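Pre-mRNA-processing-splicing factor 8 (Cryptococcus gattii serotype B, PDB 6MWY) carries an intein that, as expected of a Hint-type protein-splicing element, probably excises itself from the precursor of this splicing factor and joins the flanking sequences. Local coordinates at residues A[99-104]-A[203-208]; A[110-115]-A[134-139]; A[154-159]-A[175-180]. All coordinates share one frame; numbering follows the deposited sequence.

Interaction 1: A[99-104]-A[203-208]; sequences EDLVCT and YLRHDY
The guanidinium of Arg-205 presents its edge to two successive backbone carbonyls, Glu-99 O and Asp-100 O, while the His-206 ring receives the Glu-99 carboxylate at its own edge and has Asp-207 CG over one face, offset toward the rim. NH2 of Arg-205 gives a hydrogen bond to Glu-99 O at 3.1 Å, close to the guanidinium plane. NH1 of the same arginine reaches Asp-100 O at 3.0 Å, but comes in from above that carbonyl's plane, 53° out of it, and makes a second, weak bond to Glu-99 O. Leu-101 CD1 approaches NH1 of Arg-205 obliquely at 3.9 Å, an apolar neighbour beside the charged group.

These bonds fasten the loop leading into strand 101-103 to the type I beta turn that runs from Arg-205 to Tyr-208, joining residues far apart along the chain of a predominantly beta, Hint-family domain. Within that turn Arg-205 NE meets Asp-207 OD1 at 2.8 Å on the syn side of the carboxylate, which fixes the rotation of the guanidinium, so that its NH1 and NH2 edge faces the two carbonyls.

Beside it, His-206 NE2 donates to Glu-99 OE1 at 2.9 Å, nearly straight at 161° and nearly along the C-O axis of the acceptor. With CG anti to its backbone N (chi1 171°) and the chain extended, Glu-99 carries its carboxylate out to the ring edge; the side chains cross at about a right angle. Arg-50, on strand 50-52, touches the His-206 side chain and adds a long, weak ion pair to Glu-99 OE1.

Interaction 2: A[110-115]-A[134-139]; sequences SLYKER and YERVDI
Leu-111 with Val-137 and Lys-113 with Glu-135 form antiparallel hydrogen-bonded pairs, each bonded in both directions, and the two strands, 110-113 and 135-139, run at 139° to one another. They form a beta hairpin whose long connection is not modelled. Leu-111 N to Val-137 O and Lys-113 N to Glu-135 O both measure 2.9 Å. Between and beyond these pairs lie the non-hydrogen-bonded pairs Tyr-112 with Arg-136 and Ser-110 with Asp-138.

On the face carrying Ser-110, Tyr-112, Arg-136 and Asp-138, the serine hydroxyl gives a hydrogen bond to Asp-138 OD1 at 3.1 Å, arriving from above the carboxylate plane. Arg-136 folds back at chi2 (86°), which carries its guanidinium over to Ser-110 CB and into a salt bridge with Asp-138 whose exact length is doubtful. Farther along, Tyr-134 CB lies 3.5 Å from Tyr-112 CD1, and the two tyrosine side chains cross at about a right angle. The Tyr-134 ring then runs beside the Glu-114 chain, CE2 of the tyrosine being 3.8 Å from CG of the glutamate.

On the opposite face, with Leu-111 and Val-137, Lys-113 and Glu-135 extend side by side in the same direction, with Lys-113 CB also 4.0 Å from Val-137 CG2. Diagonally, Leu-111 CD1 packs on Ile-139 CG2 at 3.8 Å. Strand 135-140 is one of the two outermost strands of its antiparallel sheet, and Tyr-112 makes an edge-to-face contact with Phe-158 on strand 155-159, beyond strand 108-113.

The lysine ammonium and glutamate carboxylate stay 4.8 Å apart, Lys-113 NZ to Glu-135 OE2, and NZ also has a long, weak ion pair with Glu-151, so the attraction is probably modest, and the pairing rests mainly on backbone bonds.

Interaction 3: A[154-159]-A[175-180]; sequences KYRLFR and ATLLHI
The side chains of Arg-156 and His-179 lie side by side and point the same way, so that the guanidinium spreads over one face of the imidazole with the two planes 30° apart. His-179 CD2 sits over the centre of the guanidinium, and Arg-156 CD completes the cover with a CH-pi contact, 3.8 Å from the centroid of the His-179 ring. Arg-156 NE and His-179 NE2 are close but do not form a hydrogen bond; the fit is one of flat surfaces. A bend at chi2 (-84°) turns the arginine over the ring, and NH2 holds it there with a 2.9 Å bond to the carbonyl O of Tyr-155. NH1 of Arg-156 makes a salt bridge with the Glu-114 carboxylate.

Next along the same face, Leu-177 is the bump: its CD1 methyl settles over the shallow groove formed by Arg-156 CB at 3.7 Å and Phe-158 CB at 3.8 Å. Leu-157, on the reverse face with Leu-178, rests CD1 on Ile-180 CG1 at 3.8 Å, the two side chains crossing at about a right angle. Arg-159 curls instead, following Thr-176 with CG 3.6 Å from Thr-176 CB, then swinging NH1 toward Leu-178 CD2 while Thr-176 CG2 lies at the guanidinium edge.

The two strands form a beta hairpin whose connection is largely unmodelled. Its backbone bonds include Leu-178 N to Leu-157 O, a weak return bond from Leu-157 N to Leu-178 O, and a longer one from Arg-159 N to Thr-176 O. Strand 155-159 is an inner strand of the six-stranded sheet, lying between 108-113 and 176-185. Leu-157 also touches Leu-111 on the first of these and Ala-95 on strand 91-95, and Tyr-155 meets Phe-144 of helix 141-146 edge to face.

In the fold
Interactions 2 and 3 are two pairings of one sheet, separated by the pairing of strands 108-113 and 155-159, and their centres are about 9 Å apart. Interaction 2, at an outer strand, is a surface contact with mostly polar and charged side chains, whereas interaction 3, farther in, is partly buried and mixes leucine and isoleucine packing with an arginine laid over a histidine. Interaction 1, also partly buried, lies nearest the chain's centre; its strand 101-103 is the sheet's other outermost strand, but side-chain donors there bond to carbonyls and a carboxylate. It encloses both others along the sequence, and touches interaction 3 where Arg-159 packs on Tyr-208 and bonds weakly to Asp-207 O.

Interaction 1: A[99-104]-A[203-208]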
loop_
_atom_site.group_PDB
_atom_site.type_symbol
_atom_site.label_atom_id
_atom_site.label_comp_id
_atom_site.label_asym_id
_atom_site.label_seq_id
_atom_site.Cartn_x
_atom_site.Cartn_y
_atom_site.Cartn_z
ATOM N N GLU A 99 -4.519 -10.216 3.307
ATOM C CA GLU A 99 -3.248 -10.252 4.018
ATOM C C GLU A 99 -2.897 -8.861 4.531
ATOM O O GLU A 99 -3.248 -7.849 3.914
ATOM C CB GLU A 99 -2.152 -10.779 3.085
ATOM C CG GLU A 99 -0.732 -10.680 3.606
ATOM C CD GLU A 99 0.293 -10.889 2.508
ATOM O OE1 GLU A 99 -0.117 -11.109 1.347
ATOM O OE2 GLU A 99 1.507 -10.830 2.799
ATOM N N ASP A 100 -2.206 -8.808 5.672
ATOM C CA ASP A 100 -1.878 -7.530 6.295
ATOM C C ASP A 100 -1.031 -6.672 5.368
ATOM O O ASP A 100 -0.421 -7.185 4.424
ATOM C CB ASP A 100 -1.151 -7.742 7.625
ATOM C CG ASP A 100 -2.018 -8.423 8.662
ATOM O OD1 ASP A 100 -3.232 -8.580 8.413
ATOM O OD2 ASP A 100 -1.484 -8.806 9.725
ATOM N N LEU A 101 -0.994 -5.367 5.624
ATOM C CA LEU A 101 -0.173 -4.438 4.858
ATOM C C LEU A 101 0.897 -3.869 5.778
ATOM O O LEU A 101 0.583 -3.120 6.708
ATOM C CB LEU A 101 -1.024 -3.319 4.261
ATOM C CG LEU A 101 -0.274 -2.293 3.414
ATOM C CD1 LEU A 101 0.371 -2.971 2.218
ATOM C CD2 LEU A 101 -1.195 -1.173 2.963
ATOM N N VAL A 102 2.152 -4.245 5.543
ATOM C CA VAL A 102 3.268 -3.801 6.374
ATOM C C VAL A 102 4.063 -2.766 5.593
ATOM O O VAL A 102 4.610 -3.066 4.525
ATOM C CB VAL A 102 4.164 -4.969 6.809
ATOM C CG1 VAL A 102 5.185 -4.491 7.824
ATOM C CG2 VAL A 102 3.322 -6.098 7.384
ATOM N N CYS A 103 4.138 -1.553 6.137
ATOM C CA CYS A 103 4.762 -0.440 5.432
ATOM C C CYS A 103 5.404 0.505 6.441
ATOM O O CYS A 103 5.274 0.333 7.653
ATOM C CB CYS A 103 3.737 0.292 4.564
ATOM S SG CYS A 103 2.247 0.754 5.465
ATOM N N THR A 104 6.093 1.520 5.925
ATOM C CA THR A 104 6.764 2.495 6.769
ATOM C C THR A 104 5.777 3.539 7.292
ATOM O O THR A 104 4.638 3.648 6.833
ATOM C CB THR A 104 7.889 3.190 6.003
ATOM O OG1 THR A 104 7.368 3.757 4.795
ATOM C CG2 THR A 104 8.997 2.202 5.659
ATOM N N TYR A 203 -0.380 1.726 -7.840
ATOM C CA TYR A 203 -0.059 0.411 -8.367
ATOM C C TYR A 203 -0.869 -0.625 -7.602
ATOM O O TYR A 203 -1.665 -0.291 -6.720
ATOM C CB TYR A 203 1.450 0.125 -8.303
ATOM C CG TYR A 203 2.098 0.304 -6.943
ATOM C CD1 TYR A 203 2.331 1.570 -6.419
ATOM C CD2 TYR A 203 2.503 -0.796 -6.200
ATOM C CE1 TYR A 203 2.932 1.733 -5.177
ATOM C CE2 TYR A 203 3.104 -0.646 -4.964
ATOM C CZ TYR A 203 3.316 0.618 -4.458
ATOM O OH TYR A 203 3.917 0.757 -3.225
ATOM N N LEU A 204 -0.673 -1.891 -7.953
ATOM C CA LEU A 204 -1.507 -2.967 -7.443
ATOM C C LEU A 204 -0.670 -4.018 -6.732
ATOM O O LEU A 204 0.372 -4.449 -7.237
ATOM C CB LEU A 204 -2.305 -3.622 -8.573
ATOM C CG LEU A 204 -3.380 -2.761 -9.240
ATOM C CD1 LEU A 204 -4.207 -3.594 -10.204
ATOM C CD2 LEU A 204 -4.269 -2.116 -8.190
ATOM N N ARG A 205 -1.136 -4.426 -5.554
ATOM C CA ARG A 205 -0.584 -5.584 -4.872
ATOM C C ARG A 205 -1.075 -6.863 -5.553
ATOM O O ARG A 205 -1.925 -6.831 -6.445
ATOM C CB ARG A 205 -0.966 -5.559 -3.390
ATOM C CG ARG A 205 -0.027 -6.348 -2.487
ATOM C CD ARG A 205 -0.308 -6.130 -1.008
ATOM N NE ARG A 205 -1.663 -6.516 -0.623
ATOM C CZ ARG A 205 -2.065 -6.659 0.637
ATOM N NH1 ARG A 205 -1.214 -6.460 1.633
ATOM N NH2 ARG A 205 -3.316 -7.008 0.901
ATOM N N HIS A 206 -0.521 -8.004 -5.127
ATOM C CA HIS A 206 -0.892 -9.277 -5.737
ATOM C C HIS A 206 -2.385 -9.542 -5.598
ATOM O O HIS A 206 -3.000 -10.142 -6.488
ATOM C CB HIS A 206 -0.080 -10.414 -5.114
ATOM C CG HIS A 206 -0.434 -10.701 -3.687
ATOM N ND1 HIS A 206 -1.497 -11.502 -3.333
ATOM C CD2 HIS A 206 0.132 -10.290 -2.528
ATOM C CE1 HIS A 206 -1.570 -11.575 -2.014
ATOM N NE2 HIS A 206 -0.593 -10.849 -1.504
ATOM N N ASP A 207 -2.988 -9.101 -4.495
ATOM C CA ASP A 207 -4.422 -9.234 -4.282
ATOM C C ASP A 207 -5.209 -8.052 -4.837
ATOM O O ASP A 207 -6.364 -7.852 -4.446
ATOM C CB ASP A 207 -4.717 -9.411 -2.792
ATOM C CG ASP A 207 -4.115 -8.310 -1.940
ATOM O OD1 ASP A 207 -3.521 -7.368 -2.502
ATOM O OD2 ASP A 207 -4.231 -8.398 -0.699
ATOM N N TYR A 208 -4.603 -7.267 -5.728
ATOM C CA TYR A 208 -5.214 -6.106 -6.372
ATOM C C TYR A 208 -5.507 -4.972 -5.400
ATOM O O TYR A 208 -6.287 -4.070 -5.723
ATOM C CB TYR A 208 -6.487 -6.490 -7.134
ATOM C CG TYR A 208 -6.206 -7.208 -8.431
ATOM C CD1 TYR A 208 -5.932 -8.569 -8.451
ATOM C CD2 TYR A 208 -6.200 -6.520 -9.636
ATOM C CE1 TYR A 208 -5.666 -9.225 -9.639
ATOM C CE2 TYR A 208 -5.936 -7.166 -10.827
ATOM C CZ TYR A 208 -5.670 -8.517 -10.823
ATOM O OH TYR A 208 -5.407 -9.162 -12.011
#

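Interaction 2: A[110-115]-A[134-139]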
loop_
_atom_site.group_PDB
_atom_site.type_symbol
_atom_site.label_atom_id
_atom_site.label_comp_id
_atom_site.label_asym_id
_atom_site.label_seq_id
_atom_site.Cartn_x
_atom_site.Cartn_y
_atom_site.Cartn_z
ATOM N N SER A 110 -4.005 5.027 0.221
ATOM C CA SER A 110 -5.120 5.461 -0.616
ATOM C C SER A 110 -6.379 4.788 -0.081
ATOM O O SER A 110 -6.589 3.589 -0.288
ATOM C CB SER A 110 -4.860 5.096 -2.072
ATOM O OG SER A 110 -3.742 5.803 -2.579
ATOM N N LEU A 111 -7.218 5.556 0.614
ATOM C CA LEU A 111 -8.369 5.035 1.335
ATOM C C LEU A 111 -9.651 5.711 0.853
ATOM O O LEU A 111 -9.628 6.715 0.132
ATOM C CB LEU A 111 -8.202 5.239 2.844
ATOM C CG LEU A 111 -6.890 4.822 3.511
ATOM C CD1 LEU A 111 -6.936 5.130 4.997
ATOM C CD2 LEU A 111 -6.617 3.349 3.285
ATOM N N TYR A 112 -10.780 5.145 1.276
ATOM C CA TYR A 112 -12.090 5.741 1.072
ATOM C C TYR A 112 -12.681 6.103 2.425
ATOM O O TYR A 112 -12.512 5.368 3.401
ATOM C CB TYR A 112 -13.030 4.798 0.327
ATOM C CG TYR A 112 -12.941 4.914 -1.172
ATOM C CD1 TYR A 112 -13.544 5.970 -1.839
ATOM C CD2 TYR A 112 -12.254 3.969 -1.922
ATOM C CE1 TYR A 112 -13.466 6.084 -3.213
ATOM C CE2 TYR A 112 -12.171 4.073 -3.297
ATOM C CZ TYR A 112 -12.779 5.132 -3.936
ATOM O OH TYR A 112 -12.699 5.240 -5.304
ATOM N N LYS A 113 -13.379 7.229 2.476
ATOM C CA LYS A 113 -13.929 7.754 3.715
ATOM C C LYS A 113 -15.435 7.926 3.574
ATOM O O LYS A 113 -15.931 8.300 2.504
ATOM C CB LYS A 113 -13.263 9.085 4.083
ATOM C CG LYS A 113 -13.781 9.732 5.358
ATOM C CD LYS A 113 -12.873 10.873 5.799
ATOM C CE LYS A 113 -13.473 11.666 6.953
ATOM N NZ LYS A 113 -12.660 12.880 7.260
ATOM N N GLU A 114 -16.160 7.648 4.658
ATOM C CA GLU A 114 -17.618 7.669 4.633
ATOM C C GLU A 114 -18.161 9.080 4.442
ATOM O O GLU A 114 -17.396 10.048 4.383
ATOM C CB GLU A 114 -18.179 7.076 5.926
ATOM C CG GLU A 114 -17.770 5.638 6.202
ATOM C CD GLU A 114 -18.189 5.188 7.587
ATOM O OE1 GLU A 114 -18.477 6.069 8.423
ATOM O OE2 GLU A 114 -18.239 3.967 7.841
ATOM N N ARG A 115 -19.484 9.196 4.340
ATOM C CA ARG A 115 -20.166 10.486 4.285
ATOM C C ARG A 115 -19.641 11.367 3.151
ATOM O O ARG A 115 -19.228 10.868 2.104
ATOM C CB ARG A 115 -20.028 11.210 5.630
ATOM C CG ARG A 115 -21.092 12.259 5.898
ATOM C CD ARG A 115 -20.855 12.950 7.234
ATOM N NE ARG A 115 -21.971 13.816 7.611
ATOM C CZ ARG A 115 -22.932 13.467 8.461
ATOM N NH1 ARG A 115 -22.918 12.270 9.030
ATOM N NH2 ARG A 115 -23.909 14.318 8.746
ATOM N N TYR A 134 -18.695 7.168 -0.799
ATOM C CA TYR A 134 -17.410 7.413 -0.162
ATOM C C TYR A 134 -16.617 8.443 -0.958
ATOM O O TYR A 134 -16.798 8.590 -2.170
ATOM C CB TYR A 134 -16.591 6.124 -0.048
ATOM C CG TYR A 134 -17.209 5.050 0.819
ATOM C CD1 TYR A 134 -18.224 4.236 0.335
ATOM C CD2 TYR A 134 -16.762 4.837 2.117
ATOM C CE1 TYR A 134 -18.786 3.249 1.122
ATOM C CE2 TYR A 134 -17.317 3.852 2.912
ATOM C CZ TYR A 134 -18.328 3.062 2.409
ATOM O OH TYR A 134 -18.883 2.078 3.196
ATOM N N GLU A 135 -15.730 9.153 -0.265
ATOM C CA GLU A 135 -14.813 10.087 -0.901
ATOM C C GLU A 135 -13.380 9.575 -0.804
ATOM O O GLU A 135 -12.990 8.932 0.175
ATOM C CB GLU A 135 -14.915 11.487 -0.283
ATOM C CG GLU A 135 -14.617 11.552 1.205
ATOM C CD GLU A 135 -14.645 12.973 1.738
ATOM O OE1 GLU A 135 -14.579 13.918 0.924
ATOM O OE2 GLU A 135 -14.736 13.146 2.972
ATOM N N ARG A 136 -12.604 9.876 -1.842
ATOM C CA ARG A 136 -11.236 9.401 -1.994
ATOM C C ARG A 136 -10.282 10.248 -1.155
ATOM O O ARG A 136 -10.293 11.479 -1.253
ATOM C CB ARG A 136 -10.857 9.458 -3.475
ATOM C CG ARG A 136 -9.433 9.118 -3.795
ATOM C CD ARG A 136 -9.232 7.632 -3.973
ATOM N NE ARG A 136 -7.927 7.391 -4.571
ATOM C CZ ARG A 136 -6.798 7.329 -3.877
ATOM N NH1 ARG A 136 -6.825 7.474 -2.558
ATOM N NH2 ARG A 136 -5.647 7.119 -4.501
ATOM N N VAL A 137 -9.454 9.591 -0.337
ATOM C CA VAL A 137 -8.573 10.279 0.606
ATOM C C VAL A 137 -7.203 9.617 0.601
ATOM O O VAL A 137 -7.094 8.400 0.778
ATOM C CB VAL A 137 -9.144 10.271 2.038
ATOM C CG1 VAL A 137 -8.114 10.803 3.026
ATOM C CG2 VAL A 137 -10.436 11.075 2.113
ATOM N N ASP A 138 -6.154 10.416 0.434
ATOM C CA ASP A 138 -4.781 9.952 0.594
ATOM C C ASP A 138 -4.244 10.490 1.914
ATOM O O ASP A 138 -4.221 11.708 2.125
ATOM C CB ASP A 138 -3.907 10.399 -0.578
ATOM C CG ASP A 138 -4.275 9.702 -1.875
ATOM O OD1 ASP A 138 -4.866 8.603 -1.808
ATOM O OD2 ASP A 138 -3.969 10.243 -2.957
ATOM N N ILE A 139 -3.823 9.590 2.802
ATOM C CA ILE A 139 -3.370 9.978 4.137
ATOM C C ILE A 139 -2.157 9.133 4.508
ATOM O O ILE A 139 -2.102 7.941 4.197
ATOM C CB ILE A 139 -4.504 9.837 5.181
ATOM C CG1 ILE A 139 -4.037 10.276 6.571
ATOM C CG2 ILE A 139 -5.053 8.415 5.199
ATOM C CD1 ILE A 139 -5.153 10.383 7.584
#

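Interaction 3: A[154-159]-A[175-180]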
loop_
_atom_site.group_PDB
_atom_site.type_symbol
_atom_site.label_atom_id
_atom_site.label_comp_id
_atom_site.label_asym_id
_atom_site.label_seq_id
_atom_site.Cartn_x
_atom_site.Cartn_y
_atom_site.Cartn_z
ATOM N N LYS A 154 -14.085 5.076 9.855
ATOM C CA LYS A 154 -14.734 5.612 8.665
ATOM C C LYS A 154 -13.921 5.398 7.396
ATOM O O LYS A 154 -14.380 5.793 6.318
ATOM C CB LYS A 154 -15.010 7.109 8.831
ATOM C CG LYS A 154 -15.860 7.471 10.035
ATOM C CD LYS A 154 -16.432 8.877 9.902
ATOM C CE LYS A 154 -15.334 9.913 9.698
ATOM N NZ LYS A 154 -15.874 11.298 9.577
ATOM N N TYR A 155 -12.739 4.797 7.492
ATOM C CA TYR A 155 -11.847 4.648 6.354
ATOM C C TYR A 155 -11.875 3.220 5.828
ATOM O O TYR A 155 -12.153 2.270 6.563
ATOM C CB TYR A 155 -10.417 5.037 6.729
ATOM C CG TYR A 155 -10.250 6.512 7.001
ATOM C CD1 TYR A 155 -10.512 7.037 8.257
ATOM C CD2 TYR A 155 -9.841 7.381 5.999
ATOM C CE1 TYR A 155 -10.366 8.386 8.511
ATOM C CE2 TYR A 155 -9.691 8.732 6.242
ATOM C CZ TYR A 155 -9.956 9.228 7.501
ATOM O OH TYR A 155 -9.810 10.573 7.749
ATOM N N ARG A 156 -11.592 3.081 4.536
ATOM C CA ARG A 156 -11.591 1.782 3.884
ATOM C C ARG A 156 -10.403 1.696 2.943
ATOM O O ARG A 156 -10.154 2.626 2.172
ATOM C CB ARG A 156 -12.883 1.544 3.088
ATOM C CG ARG A 156 -14.171 1.870 3.815
ATOM C CD ARG A 156 -14.638 0.732 4.697
ATOM N NE ARG A 156 -15.930 1.057 5.288
ATOM C CZ ARG A 156 -16.083 1.757 6.407
ATOM N NH1 ARG A 156 -17.299 2.016 6.866
ATOM N NH2 ARG A 156 -15.019 2.194 7.068
ATOM N N LEU A 157 -9.672 0.587 3.014
ATOM C CA LEU A 157 -8.810 0.219 1.906
ATOM C C LEU A 157 -9.682 -0.256 0.746
ATOM O O LEU A 157 -10.865 -0.562 0.915
ATOM C CB LEU A 157 -7.822 -0.872 2.328
ATOM C CG LEU A 157 -6.721 -0.509 3.334
ATOM C CD1 LEU A 157 -6.327 -1.715 4.177
ATOM C CD2 LEU A 157 -5.496 0.050 2.622
ATOM N N PHE A 158 -9.103 -0.306 -0.450
ATOM C CA PHE A 158 -9.907 -0.713 -1.593
ATOM C C PHE A 158 -9.032 -1.401 -2.629
ATOM O O PHE A 158 -7.818 -1.195 -2.691
ATOM C CB PHE A 158 -10.659 0.480 -2.206
ATOM C CG PHE A 158 -9.782 1.445 -2.951
ATOM C CD1 PHE A 158 -8.988 2.355 -2.271
ATOM C CD2 PHE A 158 -9.772 1.459 -4.335
ATOM C CE1 PHE A 158 -8.188 3.247 -2.961
ATOM C CE2 PHE A 158 -8.978 2.348 -5.029
ATOM C CZ PHE A 158 -8.183 3.244 -4.343
ATOM N N ARG A 159 -9.676 -2.239 -3.435
ATOM C CA ARG A 159 -9.020 -2.994 -4.488
ATOM C C ARG A 159 -9.738 -2.747 -5.807
ATOM O O ARG A 159 -10.883 -2.292 -5.841
ATOM C CB ARG A 159 -9.008 -4.495 -4.179
ATOM C CG ARG A 159 -10.390 -5.066 -3.963
ATOM C CD ARG A 159 -10.494 -6.482 -4.487
ATOM N NE ARG A 159 -9.713 -7.423 -3.694
ATOM C CZ ARG A 159 -10.164 -8.027 -2.601
ATOM N NH1 ARG A 159 -11.393 -7.784 -2.165
ATOM N NH2 ARG A 159 -9.388 -8.873 -1.945
ATOM N N ALA A 175 -14.190 -2.396 -7.430
ATOM C CA ALA A 175 -14.725 -1.397 -6.512
ATOM C C ALA A 175 -15.160 -2.031 -5.192
ATOM O O ALA A 175 -16.281 -1.818 -4.731
ATOM C CB ALA A 175 -15.889 -0.659 -7.150
ATOM N N THR A 176 -14.266 -2.810 -4.593
ATOM C CA THR A 176 -14.518 -3.466 -3.319
ATOM C C THR A 176 -13.894 -2.654 -2.191
ATOM O O THR A 176 -12.754 -2.194 -2.302
ATOM C CB THR A 176 -13.945 -4.886 -3.320
ATOM O OG1 THR A 176 -14.421 -5.595 -4.471
ATOM C CG2 THR A 176 -14.356 -5.641 -2.061
ATOM N N LEU A 177 -14.648 -2.473 -1.110
ATOM C CA LEU A 177 -14.172 -1.769 0.073
ATOM C C LEU A 177 -13.800 -2.772 1.158
ATOM O O LEU A 177 -14.414 -3.838 1.271
ATOM C CB LEU A 177 -15.222 -0.787 0.602
ATOM C CG LEU A 177 -15.367 0.546 -0.135
ATOM C CD1 LEU A 177 -13.995 1.143 -0.420
ATOM C CD2 LEU A 177 -16.175 0.388 -1.413
ATOM N N LEU A 178 -12.791 -2.421 1.953
ATOM C CA LEU A 178 -12.246 -3.287 2.990
ATOM C C LEU A 178 -12.034 -2.461 4.247
ATOM O O LEU A 178 -11.423 -1.390 4.189
ATOM C CB LEU A 178 -10.918 -3.909 2.544
ATOM C CG LEU A 178 -10.905 -4.554 1.158
ATOM C CD1 LEU A 178 -9.496 -4.590 0.589
ATOM C CD2 LEU A 178 -11.495 -5.950 1.228
ATOM N N HIS A 179 -12.525 -2.953 5.380
ATOM C CA HIS A 179 -12.411 -2.212 6.628
ATOM C C HIS A 179 -11.029 -2.399 7.239
ATOM O O HIS A 179 -10.515 -3.520 7.316
ATOM C CB HIS A 179 -13.485 -2.651 7.621
ATOM C CG HIS A 179 -14.876 -2.287 7.207
ATOM N ND1 HIS A 179 -15.585 -3.009 6.273
ATOM C CD2 HIS A 179 -15.685 -1.271 7.594
ATOM C CE1 HIS A 179 -16.774 -2.456 6.103
ATOM N NE2 HIS A 179 -16.860 -1.401 6.892
ATOM N N ILE A 180 -10.429 -1.291 7.666
ATOM C CA ILE A 180 -9.195 -1.326 8.441
ATOM C C ILE A 180 -9.560 -1.633 9.889
ATOM O O ILE A 180 -10.246 -0.845 10.547
ATOM C CB ILE A 180 -8.429 0.000 8.329
ATOM C CG1 ILE A 180 -8.080 0.295 6.870
ATOM C CG2 ILE A 180 -7.178 -0.024 9.198
ATOM C CD1 ILE A 180 -7.450 1.658 6.658
#